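Local coordinates for homoserine O-acetyltransferase (Pseudomonas veronii, PDB 5EFZ), which hydrolyses ethyl acetate to ethanol and acetate, a step in the breakdown of short-chain methyl ketones such as 2-butanone, at residues Leu46-His51 / Cys92-Asn97; Ile28-Leu33 / Val128-Thr133; Gly291-Lys296 / Lys318-Ser323. One frame throughout, in Å; residues are numbered along the deposited sequence.

Contact 1: Leu46-His51 / Cys92-Asn97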
loop_
_atom_site.group_PDB
_atom_site.type_symbol
_atom_site.label_atom_id
_atom_site.label_comp_id
_atom_site.label_asym_id
_atom_site.label_seq_id
_atom_site.Cartn_x
_atom_site.Cartn_y
_atom_site.Cartn_z
ATOM N N LEU A 46 9.813 32.965 -1.422
ATOM C CA LEU A 46 10.281 31.730 -0.837
ATOM C C LEU A 46 10.470 31.942 0.654
ATOM O O LEU A 46 11.134 32.907 1.067
ATOM C CB LEU A 46 11.611 31.287 -1.476
ATOM C CG LEU A 46 11.574 30.934 -2.957
ATOM C CD1 LEU A 46 13.017 30.554 -3.404
ATOM C CD2 LEU A 46 10.566 29.773 -3.231
ATOM N N ALA A 47 9.874 31.049 1.442
ATOM C CA ALA A 47 10.082 31.004 2.889
ATOM C C ALA A 47 11.349 30.209 3.191
ATOM O O ALA A 47 11.448 29.021 2.835
ATOM C CB ALA A 47 8.880 30.380 3.599
ATOM N N VAL A 48 12.304 30.871 3.835
ATOM C CA VAL A 48 13.651 30.332 4.009
ATOM C C VAL A 48 14.061 30.389 5.479
ATOM O O VAL A 48 13.926 31.422 6.139
ATOM C CB VAL A 48 14.708 31.130 3.177
ATOM C CG1 VAL A 48 16.102 30.483 3.307
ATOM C CG2 VAL A 48 14.299 31.255 1.711
ATOM N N ALA A 49 14.615 29.299 5.986
ATOM C CA ALA A 49 15.140 29.294 7.351
ATOM C C ALA A 49 16.620 29.002 7.228
ATOM O O ALA A 49 16.998 28.103 6.500
ATOM C CB ALA A 49 14.419 28.229 8.227
ATOM N N VAL A 50 17.452 29.809 7.876
ATOM C CA VAL A 50 18.893 29.622 7.801
ATOM C C VAL A 50 19.424 29.236 9.158
ATOM O O VAL A 50 19.128 29.910 10.139
ATOM C CB VAL A 50 19.589 30.910 7.321
ATOM C CG1 VAL A 50 21.121 30.719 7.233
ATOM C CG2 VAL A 50 18.946 31.362 5.983
ATOM N N HIS A 51 20.226 28.173 9.217
ATOM C CA HIS A 51 20.839 27.766 10.469
ATOM C C HIS A 51 22.326 27.679 10.292
ATOM O O HIS A 51 22.785 26.841 9.531
ATOM C CB HIS A 51 20.290 26.416 10.921
ATOM C CG HIS A 51 18.802 26.393 11.041
ATOM N ND1 HIS A 51 18.140 26.959 12.107
ATOM C CD2 HIS A 51 17.849 25.911 10.208
ATOM C CE1 HIS A 51 16.835 26.812 11.932
ATOM N NE2 HIS A 51 16.636 26.170 10.795
ATOM N N CYS A 92 26.411 26.340 6.954
ATOM C CA CYS A 92 25.246 27.184 6.787
ATOM C C CYS A 92 24.143 26.364 6.124
ATOM O O CYS A 92 24.179 26.093 4.910
ATOM C CB CYS A 92 25.589 28.419 5.951
ATOM S SG CYS A 92 24.174 29.541 5.745
ATOM N N ILE A 93 23.158 25.986 6.915
ATOM C CA ILE A 93 22.117 25.088 6.450
ATOM C C ILE A 93 20.878 25.891 6.087
ATOM O O ILE A 93 20.275 26.571 6.929
ATOM C CB ILE A 93 21.806 24.025 7.521
ATOM C CG1 ILE A 93 23.107 23.282 7.898
ATOM C CG2 ILE A 93 20.773 23.049 7.010
ATOM C CD1 ILE A 93 23.145 22.830 9.328
ATOM N N ILE A 94 20.525 25.832 4.812
ATOM C CA ILE A 94 19.518 26.732 4.265
ATOM C C ILE A 94 18.343 25.873 3.877
ATOM O O ILE A 94 18.464 25.088 2.945
ATOM C CB ILE A 94 20.067 27.506 3.054
ATOM C CG1 ILE A 94 21.327 28.290 3.484
ATOM C CG2 ILE A 94 18.977 28.413 2.436
ATOM C CD1 ILE A 94 22.048 29.009 2.349
ATOM N N VAL A 95 17.223 26.038 4.584
ATOM C CA VAL A 95 16.068 25.177 4.384
ATOM C C VAL A 95 15.002 25.977 3.624
ATOM O O VAL A 95 14.535 27.011 4.113
ATOM C CB VAL A 95 15.497 24.682 5.708
ATOM C CG1 VAL A 95 14.392 23.619 5.427
ATOM C CG2 VAL A 95 16.646 24.120 6.587
ATOM N N VAL A 96 14.658 25.522 2.425
ATOM C CA VAL A 96 13.798 26.312 1.551
ATOM C C VAL A 96 12.475 25.596 1.359
ATOM O O VAL A 96 12.432 24.455 0.886
ATOM C CB VAL A 96 14.467 26.581 0.200
ATOM C CG1 VAL A 96 13.548 27.467 -0.710
ATOM C CG2 VAL A 96 15.882 27.222 0.410
ATOM N N ASN A 97 11.404 26.283 1.722
ATOM C CA ASN A 97 10.051 25.726 1.604
ATOM C C ASN A 97 9.562 25.642 0.158
ATOM O O ASN A 97 9.690 26.605 -0.619
ATOM C CB ASN A 97 9.083 26.571 2.434
ATOM C CG ASN A 97 9.297 26.382 3.934
ATOM O OD1 ASN A 97 8.731 25.458 4.528
ATOM N ND2 ASN A 97 10.090 27.280 4.557
#
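V48 and V50 face V96 and I94 as non-hydrogen-bonded pairs of an antiparallel ladder whose strand axes run 4.7 Å apart at 164°, while A49–V95 and H51–I93 are its hydrogen-bonded pairs. Each of the latter pairs is closed by two N–H···O bonds; that from V95 N to A49 O, 2.8 Å long, is almost straight. Past the last bridge the backbone N of N97 still bonds to A47 O at 3.0 Å, nearly along the C=O axis, and its ND2 adds a second bond to the same oxygen at 2.8 Å, from above the carbonyl plane (65° out of it). N97 OD1 in turn accepts from S72 N and N101 ND2. An alanine here would lose the amide and is likely to leave A47 O with one donor fewer and S72 N without its acceptor. V48 and I94 lie side by side, CG1 of V48 3.6 Å from CG2 of I94. With V50 CG1 anti to the backbone N (chi1 -180°), that methyl reaches C92 SG at 3.6 Å. On the other face the H51 ring offers an edge, with CD2 4.2 Å from CG2 of V95. Helix 124-139 packs on the face of V48, V50 and V96 and helix 72-79 on that of A49, H51 and V95, the layering of the alpha/beta hydrolase fold, in which the second strand, here 45-51, runs antiparallel to its two neighbours.

Contact 2: Ile28-Leu33 / Val128-Thr133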
loop_
_atom_site.group_PDB
_atom_site.type_symbol
_atom_site.label_atom_id
_atom_site.label_comp_id
_atom_site.label_asym_id
_atom_site.label_seq_id
_atom_site.Cartn_x
_atom_site.Cartn_y
_atom_site.Cartn_z
ATOM N N ILE A 28 11.522 35.674 1.243
ATOM C CA ILE A 28 12.371 36.374 0.289
ATOM C C ILE A 28 11.724 36.427 -1.083
ATOM O O ILE A 28 11.398 35.388 -1.662
ATOM C CB ILE A 28 13.749 35.708 0.187
ATOM C CG1 ILE A 28 14.452 35.806 1.548
ATOM C CG2 ILE A 28 14.567 36.406 -0.899
ATOM C CD1 ILE A 28 15.628 34.895 1.704
ATOM N N ASN A 29 11.552 37.637 -1.601
ATOM C CA ASN A 29 11.002 37.810 -2.938
ATOM C C ASN A 29 12.087 37.612 -3.963
ATOM O O ASN A 29 12.982 38.419 -4.070
ATOM C CB ASN A 29 10.373 39.197 -3.099
ATOM C CG ASN A 29 9.564 39.340 -4.393
ATOM O OD1 ASN A 29 9.656 38.515 -5.312
ATOM N ND2 ASN A 29 8.763 40.387 -4.460
ATOM N N ILE A 30 12.018 36.545 -4.738
ATOM C CA ILE A 30 13.036 36.373 -5.758
ATOM C C ILE A 30 12.622 36.948 -7.127
ATOM O O ILE A 30 13.343 36.800 -8.108
ATOM C CB ILE A 30 13.398 34.909 -5.926
ATOM C CG1 ILE A 30 12.165 34.084 -6.277
ATOM C CG2 ILE A 30 14.083 34.348 -4.657
ATOM C CD1 ILE A 30 12.503 32.939 -7.165
ATOM N N GLY A 31 11.466 37.599 -7.191
ATOM C CA GLY A 31 11.025 38.246 -8.422
ATOM C C GLY A 31 10.167 37.319 -9.255
ATOM O O GLY A 31 9.682 36.294 -8.757
ATOM N N PRO A 32 9.940 37.672 -10.530
ATOM C CA PRO A 32 9.050 36.858 -11.378
ATOM C C PRO A 32 9.589 35.453 -11.616
ATOM O O PRO A 32 10.805 35.264 -11.732
ATOM C CB PRO A 32 8.978 37.657 -12.682
ATOM C CG PRO A 32 10.190 38.546 -12.652
ATOM C CD PRO A 32 10.431 38.872 -11.226
ATOM N N LEU A 33 8.697 34.464 -11.657
ATOM C CA LEU A 33 9.121 33.094 -11.936
ATOM C C LEU A 33 8.293 32.547 -13.086
ATOM O O LEU A 33 7.118 32.235 -12.898
ATOM C CB LEU A 33 8.971 32.204 -10.693
ATOM C CG LEU A 33 9.414 30.747 -10.838
ATOM C CD1 LEU A 33 10.904 30.702 -11.170
ATOM C CD2 LEU A 33 9.141 29.940 -9.564
ATOM N N VAL A 128 13.533 24.195 -8.095
ATOM C CA VAL A 128 15.006 24.202 -8.172
ATOM C C VAL A 128 15.502 25.473 -8.840
ATOM O O VAL A 128 16.495 26.077 -8.408
ATOM C CB VAL A 128 15.498 22.928 -8.878
ATOM C CG1 VAL A 128 17.040 22.964 -9.158
ATOM C CG2 VAL A 128 15.158 21.718 -7.958
ATOM N N SER A 129 14.796 25.916 -9.874
ATOM C CA SER A 129 15.169 27.181 -10.517
ATOM C C SER A 129 15.027 28.363 -9.547
ATOM O O SER A 129 15.923 29.220 -9.462
ATOM C CB SER A 129 14.332 27.408 -11.783
ATOM O OG SER A 129 14.643 28.674 -12.355
ATOM N N ALA A 130 13.914 28.397 -8.808
ATOM C CA ALA A 130 13.713 29.428 -7.795
ATOM C C ALA A 130 14.786 29.386 -6.701
ATOM O O ALA A 130 15.312 30.434 -6.300
ATOM C CB ALA A 130 12.305 29.295 -7.160
ATOM N N GLN A 131 15.095 28.193 -6.216
ATOM C CA GLN A 131 16.171 28.023 -5.218
ATOM C C GLN A 131 17.530 28.488 -5.732
ATOM O O GLN A 131 18.335 29.099 -5.001
ATOM C CB GLN A 131 16.254 26.560 -4.777
ATOM C CG GLN A 131 15.046 26.128 -3.905
ATOM C CD GLN A 131 14.836 24.627 -3.895
ATOM O OE1 GLN A 131 15.708 23.868 -4.304
ATOM N NE2 GLN A 131 13.640 24.192 -3.464
ATOM N N HIS A 132 17.819 28.151 -6.976
ATOM C CA HIS A 132 19.079 28.581 -7.566
ATOM C C HIS A 132 19.150 30.111 -7.629
ATOM O O HIS A 132 20.212 30.710 -7.375
ATOM C CB HIS A 132 19.245 27.964 -8.946
ATOM C CG HIS A 132 20.506 28.385 -9.641
ATOM N ND1 HIS A 132 20.538 29.405 -10.563
ATOM C CD2 HIS A 132 21.773 27.911 -9.564
ATOM C CE1 HIS A 132 21.772 29.560 -11.012
ATOM N NE2 HIS A 132 22.544 28.667 -10.420
ATOM N N THR A 133 18.037 30.757 -7.957
ATOM C CA THR A 133 18.024 32.227 -8.017
ATOM C C THR A 133 18.221 32.802 -6.620
ATOM O O THR A 133 18.953 33.769 -6.429
ATOM C CB THR A 133 16.696 32.765 -8.621
ATOM O OG1 THR A 133 16.666 32.412 -10.006
ATOM C CG2 THR A 133 16.614 34.300 -8.483
#
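Apolar contact carries the meeting of I30 and L33 with A130, whose methyl is the common point for both larger side chains. I30 sends CD1 to within 3.6 Å of A130 CB, and the same methyl carbon also lies near A130 CA, at 3.8 Å, so the tip of the isoleucine rests against the helix backbone as well as the small side chain. Its CG1 stands between the backbone N and the carbonyl carbon (chi1 58°), a crowded position that directs this branch to the helix. L33 arrives with a single methyl, CD2, 4.0 Å from A130 CB.

A looser van der Waals contact involves T133, one helical turn further on. Its CG2 lies 4.2 Å from I30 CB and 4.1 Å from I30 O, so the threonine presents a methyl to the isoleucine. At the L33 end, CD1 passes S129 OG at 4.4 Å.

Polar bonds act within each segment. N29 OD1 accepts from G31 N at 2.8 Å in an Asx turn, the donor standing 36° out of the side-chain carbonyl plane, and this bond closes the turn from N29 to G31, with I30 at its middle. On the helix, T133 N bonds to S129 O and H132 N to V128 O. Beyond the two segments, L46 of the neighbouring strand touches both I30 and A130, while Q131 turns away and bonds to W160 and Q156 of helix 152-163. The chemistry implies attachment by van der Waals packing: methyl groups fit the chain of I30 to L33, after strand 26-29, against helix 124-139, while these polar bonds stay inside each segment or go to other parts of the chain.

Contact 3: Gly291-Lys296 / Lys318-Ser323. With EDO (1,2-ethanediol), chain H.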
loop_
_atom_site.group_PDB
_atom_site.type_symbol
_atom_site.label_atom_id
_atom_site.label_comp_id
_atom_site.label_asym_id
_atom_site.label_seq_id
_atom_site.Cartn_x
_atom_site.Cartn_y
_atom_site.Cartn_z
ATOM N N GLY A 291 23.512 10.499 -15.927
ATOM C CA GLY A 291 24.917 10.514 -16.326
ATOM C C GLY A 291 25.537 11.901 -16.276
ATOM O O GLY A 291 26.773 12.027 -16.272
ATOM N N ARG A 292 24.698 12.943 -16.259
ATOM C CA ARG A 292 25.163 14.338 -16.129
ATOM C C ARG A 292 25.629 14.690 -14.704
ATOM O O ARG A 292 26.326 15.694 -14.497
ATOM C CB ARG A 292 24.042 15.317 -16.529
ATOM C CG ARG A 292 23.872 15.473 -18.024
ATOM C CD ARG A 292 22.577 16.204 -18.396
ATOM N NE ARG A 292 22.361 17.440 -17.645
ATOM C CZ ARG A 292 21.607 18.453 -18.076
ATOM N NH1 ARG A 292 21.025 18.396 -19.277
ATOM N NH2 ARG A 292 21.466 19.541 -17.324
ATOM N N ILE A 293 25.218 13.891 -13.730
ATOM C CA ILE A 293 25.486 14.220 -12.341
ATOM C C ILE A 293 26.988 14.154 -12.057
ATOM O O ILE A 293 27.621 13.158 -12.351
ATOM C CB ILE A 293 24.731 13.277 -11.390
ATOM C CG1 ILE A 293 23.224 13.498 -11.546
ATOM C CG2 ILE A 293 25.228 13.505 -9.953
ATOM C CD1 ILE A 293 22.386 12.584 -10.652
ATOM N N LYS A 294 27.551 15.237 -11.520
ATOM C CA LYS A 294 28.952 15.267 -11.104
ATOM C C LYS A 294 29.121 15.180 -9.580
ATOM O O LYS A 294 30.216 14.861 -9.078
ATOM C CB LYS A 294 29.625 16.547 -11.617
ATOM C CG LYS A 294 29.697 16.600 -13.139
ATOM C CD LYS A 294 30.271 17.908 -13.654
ATOM C CE LYS A 294 31.742 17.992 -13.463
ATOM N NZ LYS A 294 32.286 19.185 -14.182
ATOM N N ALA A 295 28.047 15.485 -8.856
ATOM C CA ALA A 295 28.047 15.451 -7.390
ATOM C C ALA A 295 28.399 14.076 -6.868
ATOM O O ALA A 295 27.916 13.077 -7.398
ATOM C CB ALA A 295 26.659 15.853 -6.818
ATOM N N LYS A 296 29.193 14.024 -5.801
ATOM C CA LYS A 296 29.320 12.776 -5.034
ATOM C C LYS A 296 27.982 12.474 -4.427
ATOM O O LYS A 296 27.474 13.243 -3.590
ATOM C CB LYS A 296 30.406 12.901 -3.948
ATOM C CG LYS A 296 30.674 11.610 -3.129
ATOM C CD LYS A 296 31.211 10.507 -4.028
ATOM C CE LYS A 296 31.349 9.158 -3.295
ATOM N NZ LYS A 296 31.752 8.032 -4.214
ATOM N N LYS A 318 22.446 2.788 -10.082
ATOM C CA LYS A 318 23.321 2.137 -11.047
ATOM C C LYS A 318 23.658 3.026 -12.219
ATOM O O LYS A 318 24.642 2.779 -12.904
ATOM C CB LYS A 318 22.677 0.840 -11.545
ATOM C CG LYS A 318 22.611 -0.245 -10.469
ATOM C CD LYS A 318 22.047 -1.534 -11.051
ATOM C CE LYS A 318 21.870 -2.612 -9.995
ATOM N NZ LYS A 318 21.038 -3.721 -10.580
ATOM N N MET A 319 22.846 4.061 -12.452
ATOM C CA MET A 319 23.038 4.985 -13.576
ATOM C C MET A 319 23.761 6.293 -13.199
ATOM O O MET A 319 24.008 7.150 -14.058
ATOM C CB MET A 319 21.678 5.332 -14.215
ATOM C CG MET A 319 21.019 4.157 -14.940
ATOM S SD MET A 319 19.412 4.650 -15.608
ATOM C CE MET A 319 18.939 3.160 -16.481
ATOM N N ILE A 320 24.079 6.450 -11.918
ATOM C CA ILE A 320 24.720 7.681 -11.433
ATOM C C ILE A 320 26.224 7.449 -11.198
ATOM O O ILE A 320 26.617 6.688 -10.313
ATOM C CB ILE A 320 24.084 8.182 -10.122
ATOM C CG1 ILE A 320 22.569 8.360 -10.296
ATOM C CG2 ILE A 320 24.725 9.498 -9.699
ATOM C CD1 ILE A 320 21.828 8.667 -8.976
ATOM N N PRO A 321 27.074 8.113 -11.985
ATOM C CA PRO A 321 28.507 7.802 -11.835
ATOM C C PRO A 321 29.038 8.319 -10.505
ATOM O O PRO A 321 28.459 9.297 -10.054
ATOM C CB PRO A 321 29.150 8.537 -13.007
ATOM C CG PRO A 321 28.189 9.632 -13.355
ATOM C CD PRO A 321 26.809 9.138 -13.010
ATOM N N ASN A 322 30.024 7.668 -9.881
ATOM C CA ASN A 322 30.634 8.189 -8.643
ATOM C C ASN A 322 29.800 7.858 -7.385
ATOM O O ASN A 322 30.280 7.979 -6.262
ATOM C CB ASN A 322 30.841 9.721 -8.773
ATOM C CG ASN A 322 31.789 10.304 -7.749
ATOM O OD1 ASN A 322 32.457 9.583 -7.004
ATOM N ND2 ASN A 322 31.836 11.638 -7.697
ATOM N N SER A 323 28.571 7.398 -7.579
ATOM C CA SER A 323 27.592 7.288 -6.492
ATOM C C SER A 323 27.752 6.038 -5.627
ATOM O O SER A 323 28.498 5.124 -5.969
ATOM C CB SER A 323 26.176 7.315 -7.069
ATOM O OG SER A 323 25.906 6.142 -7.830
HETATM C C1 EDO H . 17.364 -3.031 -9.709
HETATM O O1 EDO H . 18.425 -2.794 -10.651
HETATM C C2 EDO H . 17.422 -4.475 -9.217
HETATM O O2 EDO H . 16.705 -4.578 -7.973
#
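K296 donates to N322 through its ammonium group, which has two acceptors in that one residue. NZ lies 2.5 Å from N322 O, unusually short for such a bond and doubtful in its exact length, and 3.3 Å from N322 OD1, approaching the latter from above its carbonyl plane. The lysine starts with CG anti to the backbone N (chi1 -177°) and bends at chi2 (64°), which carries NZ to the asparagine; the two side chains cross at about a right angle. E324 adds a long, weak ion pair to the same ammonium. N322 belongs to a type II beta turn, I320 to S323, whose backbone bond from S323 N to I320 O is weak. The same carbonyl is held more closely by S323 OG, which donates to I320 O at 2.6 Å, and the hydroxyl is also hydrogen-bonded to Q317 NE2.

Apolar contact lies alongside the polar one: I293 and I320 meet obliquely, with CD1 and CG2 of the former each 4.0 Å from CG2 of the latter. Separately, P321 CG comes within 3.7 Å of I293 O. Other charged ends look elsewhere: K294 to a salt bridge with D166, R292 NH2 to V162 O, and K318 NZ to O1 of an ethanediol, probably from the crystallisation liquor. Polar bonds from one lysine thus join the segments at their more exposed end, and isoleucine packing joins them in the buried part.

In the fold
Contacts 1 and 2 form one neighbourhood, their centres 13 Å apart, whereas contact 3 lies 26 Å from each, centre to centre. Along the chain contact 1 is nested inside the loop closed by contact 2, and contact 3 follows both. Strands 26-29 and 45-51 are neighbours in the mixed sheet, joined by a probable hydrogen bond from I28 N to L46 O, and helix 124-139, which supplies one side of contact 2, also packs on strands 45-51 and 92-96 of contact 1. Contact 3 joins the loops leading into strands 296-300 and 324-325. The contacts thus lie toward opposite ends of one sheet, which also carries S151, the probable nucleophile, on its strand-to-helix turn.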